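PDB 6LSU: intracellular protein transport protein USO1 from Saccharomyces cerevisiae S288c, which is required for protein transport from the endoplasmic reticulum to the Golgi complex and is represented here by its globular head, built of armadillo repeats. Local coordinates for residues H285-P290 with V305-A310; I313-V318 with A362-R367; V337-L342 with S377-P382. One frame throughout, in Å; residues are numbered along the deposited sequence.

Contact 1: residues H285-P290 with V305-A310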
ATOM      1  N   HIS A 285      -4.298  -2.009 -20.575  1.00 61.35           N
ATOM      2  CA  HIS A 285      -3.450  -1.559 -21.712  1.00 62.20           C
ATOM      3  C   HIS A 285      -2.345  -0.618 -21.168  1.00 64.86           C
ATOM      4  O   HIS A 285      -1.159  -0.677 -21.662  1.00 60.20           O
ATOM      5  CB  HIS A 285      -4.316  -0.902 -22.788  1.00 56.63           C
ATOM      6  CG  HIS A 285      -3.464  -0.215 -23.789  1.00 60.14           C
ATOM      7  ND1 HIS A 285      -2.778  -0.941 -24.753  1.00 63.44           N
ATOM      8  CD2 HIS A 285      -3.127   1.093 -23.950  1.00 57.47           C
ATOM      9  CE1 HIS A 285      -2.060  -0.105 -25.481  1.00 66.97           C
ATOM     10  NE2 HIS A 285      -2.262   1.152 -25.020  1.00 59.59           N
ATOM     11  N   LEU A 286      -2.757   0.262 -20.232  1.00 58.01           N
ATOM     12  CA  LEU A 286      -1.891   1.257 -19.537  1.00 58.41           C
ATOM     13  C   LEU A 286      -0.885   0.557 -18.602  1.00 53.31           C
ATOM     14  O   LEU A 286       0.267   0.905 -18.668  1.00 47.96           O
ATOM     15  CB  LEU A 286      -2.808   2.183 -18.730  1.00 65.98           C
ATOM     16  CG  LEU A 286      -2.099   3.219 -17.868  1.00 63.80           C
ATOM     17  CD1 LEU A 286      -1.403   4.217 -18.784  1.00 61.96           C
ATOM     18  CD2 LEU A 286      -3.063   3.910 -16.930  1.00 63.81           C
ATOM     19  N   LEU A 287      -1.332  -0.427 -17.805  1.00 50.57           N
ATOM     20  CA  LEU A 287      -0.470  -1.241 -16.939  1.00 48.83           C
ATOM     21  C   LEU A 287       0.532  -2.030 -17.796  1.00 49.59           C
ATOM     22  O   LEU A 287       1.660  -2.288 -17.356  1.00 57.30           O
ATOM     23  CB  LEU A 287      -1.336  -2.174 -16.103  1.00 48.59           C
ATOM     24  CG  LEU A 287      -2.066  -1.525 -14.932  1.00 48.32           C
ATOM     25  CD1 LEU A 287      -2.970  -2.532 -14.219  1.00 49.32           C
ATOM     26  CD2 LEU A 287      -1.039  -0.975 -13.962  1.00 47.99           C
ATOM     27  N   SER A 288       0.178  -2.366 -19.014  1.00 50.40           N
ATOM     28  CA  SER A 288       0.999  -3.297 -19.826  1.00 53.13           C
ATOM     29  C   SER A 288       2.057  -2.499 -20.597  1.00 53.05           C
ATOM     30  O   SER A 288       3.021  -3.114 -21.081  1.00 57.67           O
ATOM     31  CB  SER A 288       0.164  -4.165 -20.740  1.00 53.45           C
ATOM     32  OG  SER A 288       0.038  -3.560 -22.017  1.00 58.09           O
ATOM     33  N   GLU A 289       1.995  -1.172 -20.566  1.00 54.88           N
ATOM     34  CA  GLU A 289       2.973  -0.321 -21.266  1.00 59.01           C
ATOM     35  C   GLU A 289       4.434  -0.682 -20.993  1.00 58.05           C
ATOM     36  O   GLU A 289       5.245  -0.731 -21.912  1.00 56.93           O
ATOM     37  CB  GLU A 289       2.714   1.137 -20.954  1.00 65.99           C
ATOM     38  CG  GLU A 289       2.029   1.826 -22.107  1.00 78.56           C
ATOM     39  CD  GLU A 289       1.279   3.079 -21.691  1.00 84.74           C
ATOM     40  OE1 GLU A 289       0.050   3.236 -22.117  1.00 78.56           O
ATOM     41  OE2 GLU A 289       1.931   3.884 -20.967  1.00 76.26           O
ATOM     42  N   PRO A 290       4.888  -0.885 -19.749  1.00 58.68           N
ATOM     43  CA  PRO A 290       6.315  -1.119 -19.525  1.00 62.92           C
ATOM     44  C   PRO A 290       6.879  -2.414 -20.148  1.00 61.54           C
ATOM     45  O   PRO A 290       8.057  -2.516 -20.188  1.00 60.53           O
ATOM     46  CB  PRO A 290       6.420  -1.243 -18.012  1.00 58.57           C
ATOM     47  CG  PRO A 290       5.159  -0.626 -17.500  1.00 57.79           C
ATOM     48  CD  PRO A 290       4.107  -0.952 -18.520  1.00 55.69           C
ATOM     49  N   VAL A 305       5.195   6.489  -9.915  1.00 42.37           N
ATOM     50  CA  VAL A 305       3.973   6.974  -9.219  1.00 42.67           C
ATOM     51  C   VAL A 305       2.755   6.716 -10.107  1.00 43.34           C
ATOM     52  O   VAL A 305       1.753   6.329  -9.559  1.00 41.24           O
ATOM     53  CB  VAL A 305       4.080   8.463  -8.862  1.00 48.87           C
ATOM     54  CG1 VAL A 305       2.797   8.980  -8.161  1.00 50.69           C
ATOM     55  CG2 VAL A 305       5.291   8.757  -7.998  1.00 46.65           C
ATOM     56  N   ASN A 306       2.843   6.911 -11.430  1.00 46.65           N
ATOM     57  CA  ASN A 306       1.668   6.736 -12.319  1.00 44.82           C
ATOM     58  C   ASN A 306       1.298   5.247 -12.200  1.00 44.32           C
ATOM     59  O   ASN A 306       0.154   4.899 -11.886  1.00 45.88           O
ATOM     60  CB  ASN A 306       1.907   7.215 -13.754  1.00 47.27           C
ATOM     61  CG  ASN A 306       1.979   8.729 -13.903  1.00 48.50           C
ATOM     62  OD1 ASN A 306       1.678   9.484 -12.984  1.00 45.99           O
ATOM     63  ND2 ASN A 306       2.374   9.167 -15.094  1.00 47.43           N
ATOM     64  N   ILE A 307       2.260   4.358 -12.390  1.00 45.93           N
ATOM     65  CA  ILE A 307       1.870   2.927 -12.469  1.00 45.40           C
ATOM     66  C   ILE A 307       1.328   2.536 -11.089  1.00 48.53           C
ATOM     67  O   ILE A 307       0.394   1.697 -11.032  1.00 49.68           O
ATOM     68  CB  ILE A 307       2.980   1.994 -12.970  1.00 48.07           C
ATOM     69  CG1 ILE A 307       2.391   0.653 -13.441  1.00 49.71           C
ATOM     70  CG2 ILE A 307       4.097   1.778 -11.940  1.00 45.23           C
ATOM     71  CD1 ILE A 307       3.332  -0.136 -14.383  1.00 51.60           C
ATOM     72  N   ASN A 308       1.889   3.073 -10.001  1.00 45.53           N
ATOM     73  CA  ASN A 308       1.518   2.577  -8.674  1.00 44.12           C
ATOM     74  C   ASN A 308       0.077   3.045  -8.437  1.00 46.24           C
ATOM     75  O   ASN A 308      -0.740   2.317  -7.806  1.00 47.46           O
ATOM     76  CB  ASN A 308       2.543   3.031  -7.633  1.00 45.38           C
ATOM     77  CG  ASN A 308       3.703   2.074  -7.419  1.00 50.00           C
ATOM     78  OD1 ASN A 308       3.749   0.946  -7.929  1.00 51.31           O
ATOM     79  ND2 ASN A 308       4.684   2.529  -6.661  1.00 51.77           N
ATOM     80  N   THR A 309      -0.217   4.285  -8.836  1.00 49.34           N
ATOM     81  CA  THR A 309      -1.594   4.813  -8.754  1.00 52.04           C
ATOM     82  C   THR A 309      -2.533   3.904  -9.576  1.00 53.11           C
ATOM     83  O   THR A 309      -3.628   3.505  -9.036  1.00 49.23           O
ATOM     84  CB  THR A 309      -1.658   6.271  -9.184  1.00 55.72           C
ATOM     85  OG1 THR A 309      -0.665   7.033  -8.484  1.00 49.25           O
ATOM     86  CG2 THR A 309      -3.036   6.860  -8.880  1.00 61.27           C
ATOM     87  N   ALA A 310      -2.148   3.556 -10.806  1.00 46.66           N
ATOM     88  CA  ALA A 310      -2.899   2.579 -11.627  1.00 49.76           C
ATOM     89  C   ALA A 310      -3.145   1.247 -10.877  1.00 46.05           C
ATOM     90  O   ALA A 310      -4.284   0.777 -10.839  1.00 51.05           O
ATOM     91  CB  ALA A 310      -2.186   2.379 -12.947  1.00 44.43           C
TER
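In armadillo repeat 5 of the globular head, one carbonyl oxygen is gripped twice on the helix whose Ile307 and Ala310 meet Leu287. Val305 O accepts the hydroxyl Thr309 OG1 at 2.7 Å and the backbone Thr309 N at 2.9 Å. The two donors come from opposite faces of the carbonyl plane, with the hydroxyl tilted 34° from it. The threonine is thus tied back to its own helix. Both segments belong to this repeat. They pack helix 280-287 and the residues that follow against helix 301-317. Leu247 from a loop and Leu344 of helix 337-346 also touch both Pro290 and Ile307. No hydrogen bond runs between the segments, and the side chains meet through carbon alone. Leu287 CD2 lies 3.7 Å from Ala310 CB, and the same methyl, Leu287 CD2, is 3.8 Å from Ile307 CG1. One branch therefore serves two residues about a turn apart. The Leu287 and Ile307 side chains cross at a slant. CG1 of Ile307 stands anti to its backbone N (chi1 -162°), and the chain runs on extended past Leu287 to the proline. Ile307 CD1 ends 3.6 Å from Pro290 CG.

Contact 2: residues I313-V318 with A362-R367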
ATOM      1  N   ILE A 313      -5.747   1.550  -8.180  1.00 47.48           N
ATOM      2  CA  ILE A 313      -7.133   1.566  -8.687  1.00 47.17           C
ATOM      3  C   ILE A 313      -7.582   0.117  -8.786  1.00 48.88           C
ATOM      4  O   ILE A 313      -8.680  -0.178  -8.253  1.00 50.19           O
ATOM      5  CB  ILE A 313      -7.222   2.303 -10.014  1.00 48.82           C
ATOM      6  CG1 ILE A 313      -7.132   3.821  -9.826  1.00 54.11           C
ATOM      7  CG2 ILE A 313      -8.454   1.866 -10.746  1.00 51.31           C
ATOM      8  CD1 ILE A 313      -6.653   4.558 -11.092  1.00 61.72           C
ATOM      9  N   VAL A 314      -6.781  -0.778  -9.402  1.00 44.60           N
ATOM     10  CA  VAL A 314      -7.159  -2.222  -9.362  1.00 46.76           C
ATOM     11  C   VAL A 314      -7.461  -2.655  -7.922  1.00 51.17           C
ATOM     12  O   VAL A 314      -8.547  -3.250  -7.715  1.00 54.07           O
ATOM     13  CB  VAL A 314      -6.111  -3.133 -10.000  1.00 48.47           C
ATOM     14  CG1 VAL A 314      -6.573  -4.563  -9.984  1.00 45.45           C
ATOM     15  CG2 VAL A 314      -5.791  -2.712 -11.442  1.00 53.45           C
ATOM     16  N   SER A 315      -6.605  -2.297  -6.952  1.00 52.91           N
ATOM     17  CA  SER A 315      -6.735  -2.752  -5.542  1.00 57.34           C
ATOM     18  C   SER A 315      -8.046  -2.286  -4.918  1.00 58.95           C
ATOM     19  O   SER A 315      -8.689  -3.122  -4.326  1.00 63.24           O
ATOM     20  CB  SER A 315      -5.595  -2.340  -4.671  1.00 58.81           C
ATOM     21  OG  SER A 315      -4.549  -3.282  -4.703  1.00 56.41           O
ATOM     22  N   LEU A 316      -8.403  -1.010  -5.059  1.00 63.03           N
ATOM     23  CA  LEU A 316      -9.690  -0.412  -4.588  1.00 66.34           C
ATOM     24  C   LEU A 316     -10.902  -1.297  -4.869  1.00 67.05           C
ATOM     25  O   LEU A 316     -11.718  -1.468  -3.944  1.00 69.17           O
ATOM     26  CB  LEU A 316      -9.898   0.937  -5.286  1.00 74.43           C
ATOM     27  CG  LEU A 316      -8.878   1.980  -4.858  1.00 78.03           C
ATOM     28  CD1 LEU A 316      -9.135   3.315  -5.531  1.00 86.58           C
ATOM     29  CD2 LEU A 316      -8.883   2.089  -3.338  1.00 79.43           C
ATOM     30  N   THR A 317     -11.024  -1.813  -6.098  1.00 65.29           N
ATOM     31  CA  THR A 317     -12.229  -2.545  -6.554  1.00 60.49           C
ATOM     32  C   THR A 317     -12.332  -3.868  -5.811  1.00 61.91           C
ATOM     33  O   THR A 317     -13.451  -4.387  -5.768  1.00 74.63           O
ATOM     34  CB  THR A 317     -12.281  -2.767  -8.075  1.00 57.88           C
ATOM     35  OG1 THR A 317     -11.533  -3.917  -8.475  1.00 62.19           O
ATOM     36  CG2 THR A 317     -11.835  -1.541  -8.819  1.00 56.68           C
ATOM     37  N   VAL A 318     -11.247  -4.364  -5.198  1.00 61.24           N
ATOM     38  CA  VAL A 318     -11.163  -5.728  -4.577  1.00 58.56           C
ATOM     39  C   VAL A 318     -10.663  -5.592  -3.137  1.00 64.01           C
ATOM     40  O   VAL A 318      -9.905  -6.516  -2.631  1.00 62.91           O
ATOM     41  CB  VAL A 318     -10.257  -6.668  -5.398  1.00 52.42           C
ATOM     42  CG1 VAL A 318     -10.809  -6.932  -6.767  1.00 53.44           C
ATOM     43  CG2 VAL A 318      -8.850  -6.143  -5.523  1.00 51.69           C
ATOM     44  N   ALA A 362      -1.948  -8.189  -6.969  1.00 50.56           N
ATOM     45  CA  ALA A 362      -2.329  -9.582  -7.316  1.00 49.96           C
ATOM     46  C   ALA A 362      -2.878 -10.270  -6.072  1.00 48.20           C
ATOM     47  O   ALA A 362      -3.757 -11.090  -6.214  1.00 50.42           O
ATOM     48  CB  ALA A 362      -1.175 -10.388  -7.908  1.00 48.56           C
ATOM     49  N   ALA A 363      -2.378  -9.959  -4.885  1.00 51.55           N
ATOM     50  CA  ALA A 363      -2.813 -10.690  -3.669  1.00 55.00           C
ATOM     51  C   ALA A 363      -4.280 -10.302  -3.402  1.00 47.47           C
ATOM     52  O   ALA A 363      -5.063 -11.140  -3.024  1.00 50.12           O
ATOM     53  CB  ALA A 363      -1.873 -10.425  -2.501  1.00 51.14           C
ATOM     54  N   ASN A 364      -4.615  -9.044  -3.532  1.00 48.28           N
ATOM     55  CA  ASN A 364      -6.014  -8.574  -3.375  1.00 52.14           C
ATOM     56  C   ASN A 364      -6.940  -9.203  -4.437  1.00 50.93           C
ATOM     57  O   ASN A 364      -8.018  -9.664  -4.112  1.00 53.43           O
ATOM     58  CB  ASN A 364      -6.061  -7.071  -3.476  1.00 53.72           C
ATOM     59  CG  ASN A 364      -5.610  -6.410  -2.201  1.00 56.82           C
ATOM     60  OD1 ASN A 364      -5.948  -6.860  -1.096  1.00 51.91           O
ATOM     61  ND2 ASN A 364      -4.928  -5.287  -2.397  1.00 63.52           N
ATOM     62  N   MET A 365      -6.445  -9.355  -5.648  1.00 49.23           N
ATOM     63  CA  MET A 365      -7.186  -9.992  -6.758  1.00 50.97           C
ATOM     64  C   MET A 365      -7.571 -11.468  -6.492  1.00 55.09           C
ATOM     65  O   MET A 365      -8.628 -11.896  -7.037  1.00 60.78           O
ATOM     66  CB  MET A 365      -6.350  -9.910  -8.036  1.00 48.62           C
ATOM     67  CG  MET A 365      -6.097  -8.440  -8.443  1.00 51.85           C
ATOM     68  SD  MET A 365      -5.719  -8.422 -10.172  1.00 62.44           S
ATOM     69  CE  MET A 365      -4.079  -7.754 -10.179  1.00 52.51           C
ATOM     70  N   VAL A 366      -6.795 -12.242  -5.718  1.00 52.75           N
ATOM     71  CA  VAL A 366      -6.994 -13.731  -5.642  1.00 48.25           C
ATOM     72  C   VAL A 366      -7.371 -14.173  -4.237  1.00 42.70           C
ATOM     73  O   VAL A 366      -7.870 -15.275  -4.070  1.00 47.94           O
ATOM     74  CB  VAL A 366      -5.774 -14.506  -6.124  1.00 46.81           C
ATOM     75  CG1 VAL A 366      -5.327 -14.054  -7.483  1.00 48.79           C
ATOM     76  CG2 VAL A 366      -4.636 -14.410  -5.153  1.00 54.31           C
ATOM     77  N   ARG A 367      -7.186 -13.317  -3.256  1.00 42.71           N
ATOM     78  CA  ARG A 367      -7.406 -13.706  -1.856  1.00 45.08           C
ATOM     79  C   ARG A 367      -8.781 -14.344  -1.693  1.00 46.68           C
ATOM     80  O   ARG A 367      -9.763 -13.664  -1.869  1.00 56.48           O
ATOM     81  CB  ARG A 367      -7.300 -12.466  -0.971  1.00 49.84           C
ATOM     82  CG  ARG A 367      -7.405 -12.805   0.521  1.00 53.45           C
ATOM     83  CD  ARG A 367      -6.560 -11.975   1.470  1.00 53.97           C
ATOM     84  NE  ARG A 367      -6.338 -10.659   0.885  1.00 60.93           N
ATOM     85  CZ  ARG A 367      -5.165 -10.147   0.568  1.00 59.29           C
ATOM     86  NH1 ARG A 367      -4.072 -10.810   0.830  1.00 62.99           N
ATOM     87  NH2 ARG A 367      -5.079  -8.976  -0.024  1.00 67.11           N
TER
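Asn364 meets Ser315 and Val318 where armadillo repeat 6 packs on repeat 5. Its side chain works at two levels. Near the backbone, Asn364 CB lies 3.6 Å from Val318 CG2. Further out, Asn364 ND2 donates to Ser315 OG over 3.1 Å, with an N-H...O angle of 145°. The hydroxyl oxygen sits close to the amide plane, only 15° out of it. Asn364 OD1 lies near Arg367 NH2, but that bond is weak and its geometry doubtful. An alanine here takes away the amide, which would probably leave Ser315 OG without this partner and open a gap beside it. The Met365 side chain comes next and makes apolar contact only with Val314 here. Its chain bends at the sulfur (chi3 -119°), and CG, SD and CE all lie near Val314 CG1. The nearest of these pairs is Met365 SD to Val314 CG1, at 4.0 Å. Arg367 is the first residue past the helix to leave helical geometry. Its side chain folds back, and Ala363 O lies over one face of the guanidinium. Helices 301-317 and 354-366 run in roughly the same direction here. Gln329 of helix 325-333 bonds to Asn364 O and Arg367 O. Helix 337-346 touches Val314 and Met365, and helix 421-435 packs on Ala363 and Arg367.

Contact 3: residues V337-L342 with S377-P382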
ATOM      1  N   VAL A 337      -5.937  -8.452 -16.634  1.00 65.46           N
ATOM      2  CA  VAL A 337      -5.337  -7.581 -15.577  1.00 65.89           C
ATOM      3  C   VAL A 337      -4.405  -8.416 -14.693  1.00 60.76           C
ATOM      4  O   VAL A 337      -3.259  -7.985 -14.512  1.00 56.70           O
ATOM      5  CB  VAL A 337      -6.375  -6.788 -14.765  1.00 67.67           C
ATOM      6  CG1 VAL A 337      -5.682  -5.851 -13.791  1.00 69.96           C
ATOM      7  CG2 VAL A 337      -7.269  -5.971 -15.662  1.00 70.48           C
ATOM      8  N   LEU A 338      -4.845  -9.579 -14.221  1.00 59.48           N
ATOM      9  CA  LEU A 338      -4.047 -10.475 -13.343  1.00 58.16           C
ATOM     10  C   LEU A 338      -2.729 -10.821 -14.005  1.00 58.66           C
ATOM     11  O   LEU A 338      -1.669 -10.781 -13.328  1.00 80.15           O
ATOM     12  CB  LEU A 338      -4.779 -11.781 -13.054  1.00 59.81           C
ATOM     13  CG  LEU A 338      -4.022 -12.709 -12.088  1.00 66.89           C
ATOM     14  CD1 LEU A 338      -3.736 -12.006 -10.762  1.00 65.13           C
ATOM     15  CD2 LEU A 338      -4.792 -14.011 -11.845  1.00 59.56           C
ATOM     16  N   MET A 339      -2.789 -11.226 -15.247  1.00 56.40           N
ATOM     17  CA  MET A 339      -1.606 -11.651 -16.003  1.00 61.36           C
ATOM     18  C   MET A 339      -0.737 -10.413 -16.170  1.00 57.59           C
ATOM     19  O   MET A 339       0.473 -10.502 -16.119  1.00 69.86           O
ATOM     20  CB  MET A 339      -2.005 -12.220 -17.372  1.00 62.28           C
ATOM     21  CG  MET A 339      -0.840 -12.844 -18.078  1.00 67.70           C
ATOM     22  SD  MET A 339      -0.346 -14.324 -17.156  1.00 78.53           S
ATOM     23  CE  MET A 339       1.438 -14.183 -17.363  1.00 75.76           C
ATOM     24  N   VAL A 340      -1.334  -9.276 -16.443  1.00 59.27           N
ATOM     25  CA  VAL A 340      -0.515  -8.041 -16.649  1.00 56.56           C
ATOM     26  C   VAL A 340       0.166  -7.637 -15.324  1.00 54.50           C
ATOM     27  O   VAL A 340       1.368  -7.272 -15.384  1.00 58.85           O
ATOM     28  CB  VAL A 340      -1.344  -6.900 -17.249  1.00 54.48           C
ATOM     29  CG1 VAL A 340      -0.496  -5.635 -17.362  1.00 59.82           C
ATOM     30  CG2 VAL A 340      -1.851  -7.305 -18.623  1.00 56.72           C
ATOM     31  N   VAL A 341      -0.540  -7.649 -14.186  1.00 48.73           N
ATOM     32  CA  VAL A 341       0.159  -7.188 -12.950  1.00 53.42           C
ATOM     33  C   VAL A 341       1.262  -8.201 -12.552  1.00 50.05           C
ATOM     34  O   VAL A 341       2.264  -7.778 -12.060  1.00 49.14           O
ATOM     35  CB  VAL A 341      -0.784  -6.738 -11.808  1.00 49.54           C
ATOM     36  CG1 VAL A 341      -2.085  -6.140 -12.291  1.00 50.87           C
ATOM     37  CG2 VAL A 341      -0.992  -7.767 -10.770  1.00 50.82           C
ATOM     38  N   LEU A 342       1.094  -9.498 -12.806  1.00 53.45           N
ATOM     39  CA  LEU A 342       2.112 -10.535 -12.491  1.00 51.32           C
ATOM     40  C   LEU A 342       3.285 -10.384 -13.419  1.00 51.00           C
ATOM     41  O   LEU A 342       4.379 -10.656 -12.947  1.00 55.30           O
ATOM     42  CB  LEU A 342       1.548 -11.947 -12.653  1.00 56.13           C
ATOM     43  CG  LEU A 342       0.540 -12.395 -11.602  1.00 53.51           C
ATOM     44  CD1 LEU A 342       0.008 -13.788 -11.957  1.00 58.37           C
ATOM     45  CD2 LEU A 342       1.171 -12.384 -10.233  1.00 51.05           C
ATOM     46  N   SER A 377      -2.958 -21.003 -10.045  1.00 57.05           N
ATOM     47  CA  SER A 377      -2.135 -22.234 -10.009  1.00 60.80           C
ATOM     48  C   SER A 377      -1.740 -22.696 -11.409  1.00 56.36           C
ATOM     49  O   SER A 377      -0.904 -23.532 -11.466  1.00 61.92           O
ATOM     50  CB  SER A 377      -2.833 -23.343  -9.346  1.00 60.43           C
ATOM     51  OG  SER A 377      -3.938 -23.674 -10.156  1.00 70.11           O
ATOM     52  N   LYS A 378      -2.320 -22.152 -12.484  1.00 65.58           N
ATOM     53  CA  LYS A 378      -2.056 -22.586 -13.891  1.00 59.66           C
ATOM     54  C   LYS A 378      -1.237 -21.550 -14.641  1.00 55.76           C
ATOM     55  O   LYS A 378      -0.804 -21.804 -15.803  1.00 64.01           O
ATOM     56  CB  LYS A 378      -3.365 -22.852 -14.620  1.00 67.53           C
ATOM     57  CG  LYS A 378      -4.345 -23.723 -13.842  1.00 72.58           C
ATOM     58  CD  LYS A 378      -5.406 -24.316 -14.704  1.00 82.04           C
ATOM     59  CE  LYS A 378      -6.455 -23.322 -15.138  1.00 82.92           C
ATOM     60  NZ  LYS A 378      -7.698 -24.024 -15.508  1.00 93.86           N
ATOM     61  N   ILE A 379      -0.952 -20.426 -13.987  1.00 53.75           N
ATOM     62  CA  ILE A 379      -0.162 -19.354 -14.641  1.00 52.83           C
ATOM     63  C   ILE A 379       1.336 -19.716 -14.631  1.00 58.24           C
ATOM     64  O   ILE A 379       1.909 -20.100 -13.567  1.00 53.22           O
ATOM     65  CB  ILE A 379      -0.449 -18.021 -13.992  1.00 52.33           C
ATOM     66  CG1 ILE A 379      -1.949 -17.761 -14.000  1.00 53.78           C
ATOM     67  CG2 ILE A 379       0.380 -16.964 -14.682  1.00 54.89           C
ATOM     68  CD1 ILE A 379      -2.358 -16.490 -13.305  1.00 57.08           C
ATOM     69  N   ASP A 380       1.946 -19.571 -15.807  1.00 63.36           N
ATOM     70  CA  ASP A 380       3.373 -19.826 -16.103  1.00 65.39           C
ATOM     71  C   ASP A 380       3.979 -18.518 -16.629  1.00 66.35           C
ATOM     72  O   ASP A 380       3.285 -17.729 -17.293  1.00 70.71           O
ATOM     73  CB  ASP A 380       3.536 -20.953 -17.117  1.00 69.83           C
ATOM     74  CG  ASP A 380       3.125 -22.331 -16.615  1.00 88.59           C
ATOM     75  OD1 ASP A 380       3.440 -22.661 -15.422  1.00 87.11           O
ATOM     76  OD2 ASP A 380       2.489 -23.084 -17.421  1.00 99.20           O
ATOM     77  N   VAL A 381       5.247 -18.261 -16.358  1.00 68.90           N
ATOM     78  CA  VAL A 381       5.851 -17.018 -16.893  1.00 72.86           C
ATOM     79  C   VAL A 381       7.046 -17.409 -17.754  1.00 71.72           C
ATOM     80  O   VAL A 381       7.775 -18.347 -17.463  1.00 72.89           O
ATOM     81  CB  VAL A 381       6.100 -15.978 -15.786  1.00 77.76           C
ATOM     82  CG1 VAL A 381       6.336 -16.623 -14.448  1.00 79.31           C
ATOM     83  CG2 VAL A 381       7.197 -14.986 -16.118  1.00 85.14           C
ATOM     84  N   PRO A 382       7.153 -16.801 -18.943  1.00 71.82           N
ATOM     85  CA  PRO A 382       8.225 -17.085 -19.897  1.00 79.06           C
ATOM     86  C   PRO A 382       9.569 -16.672 -19.275  1.00 84.80           C
ATOM     87  O   PRO A 382       9.629 -15.601 -18.662  1.00 89.35           O
ATOM     88  CB  PRO A 382       7.852 -16.185 -21.085  1.00 78.89           C
ATOM     89  CG  PRO A 382       7.130 -15.025 -20.398  1.00 79.76           C
ATOM     90  CD  PRO A 382       6.236 -15.764 -19.428  1.00 76.87           C
TER
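Ile379 points its side chain at the helix carrying Leu338, Met339 and Leu342, and both of its branches are used. The branches part at CB. CG2 goes to the methionine: Ile379 CG2 is 3.7 Å from Met339 SD and 4.0 Å from Met339 CE. CG1 stands anti to the carbonyl carbon (chi1 -54°) and carries the longer branch away from the sulfur. The chain then stays extended to CD1, which meets two leucines one helical turn apart. Ile379 CD1 is 3.8 Å from Leu338 CD2, and it is equally 3.8 Å from Leu342 CD1. The Leu342 side chain crosses the isoleucine at about a right angle. Met339 runs alongside it in the opposite sense. The methionine bends at chi2 and chi3, and this carries its methyl on to the next residue, with Met339 CE 4.0 Å from Asp380 O. The contact joins helix 337-346 of armadillo repeat 6 to the start of strand 380-384 in repeat 7. That strand pairs antiparallel with strand 399-403. Backbone bonds of Ile379 with Val404 and of Val381 with Ile402 hold this side in place, and the Ile379 side chain also touches Val404. No hydrogen bond or salt bridge crosses to the helix. What holds the two together here is shape and van der Waals contact, which probably fixes their alignment less strictly than directional bonds would.

Contact 1 lies within armadillo repeat 5, contact 2 joins repeats 5 and 6, and contact 3 joins repeats 6 and 7. Contacts 1 and 2 share helix 301-317 and are buried. Contact 3 is only partly buried and is the one that uses a strand. Contacts 1 and 3 cross by apolar packing alone, while contact 2 adds an amide-to-hydroxyl bond between partly exposed residues. Helix 337-346 connects all three. Its Val340 packs on Leu287 of contact 1, and its Val341 and Leu342 pack on Ala362 of contact 2. Leu287 also touches Val314, which ties contacts 1 and 2 together within repeat 5.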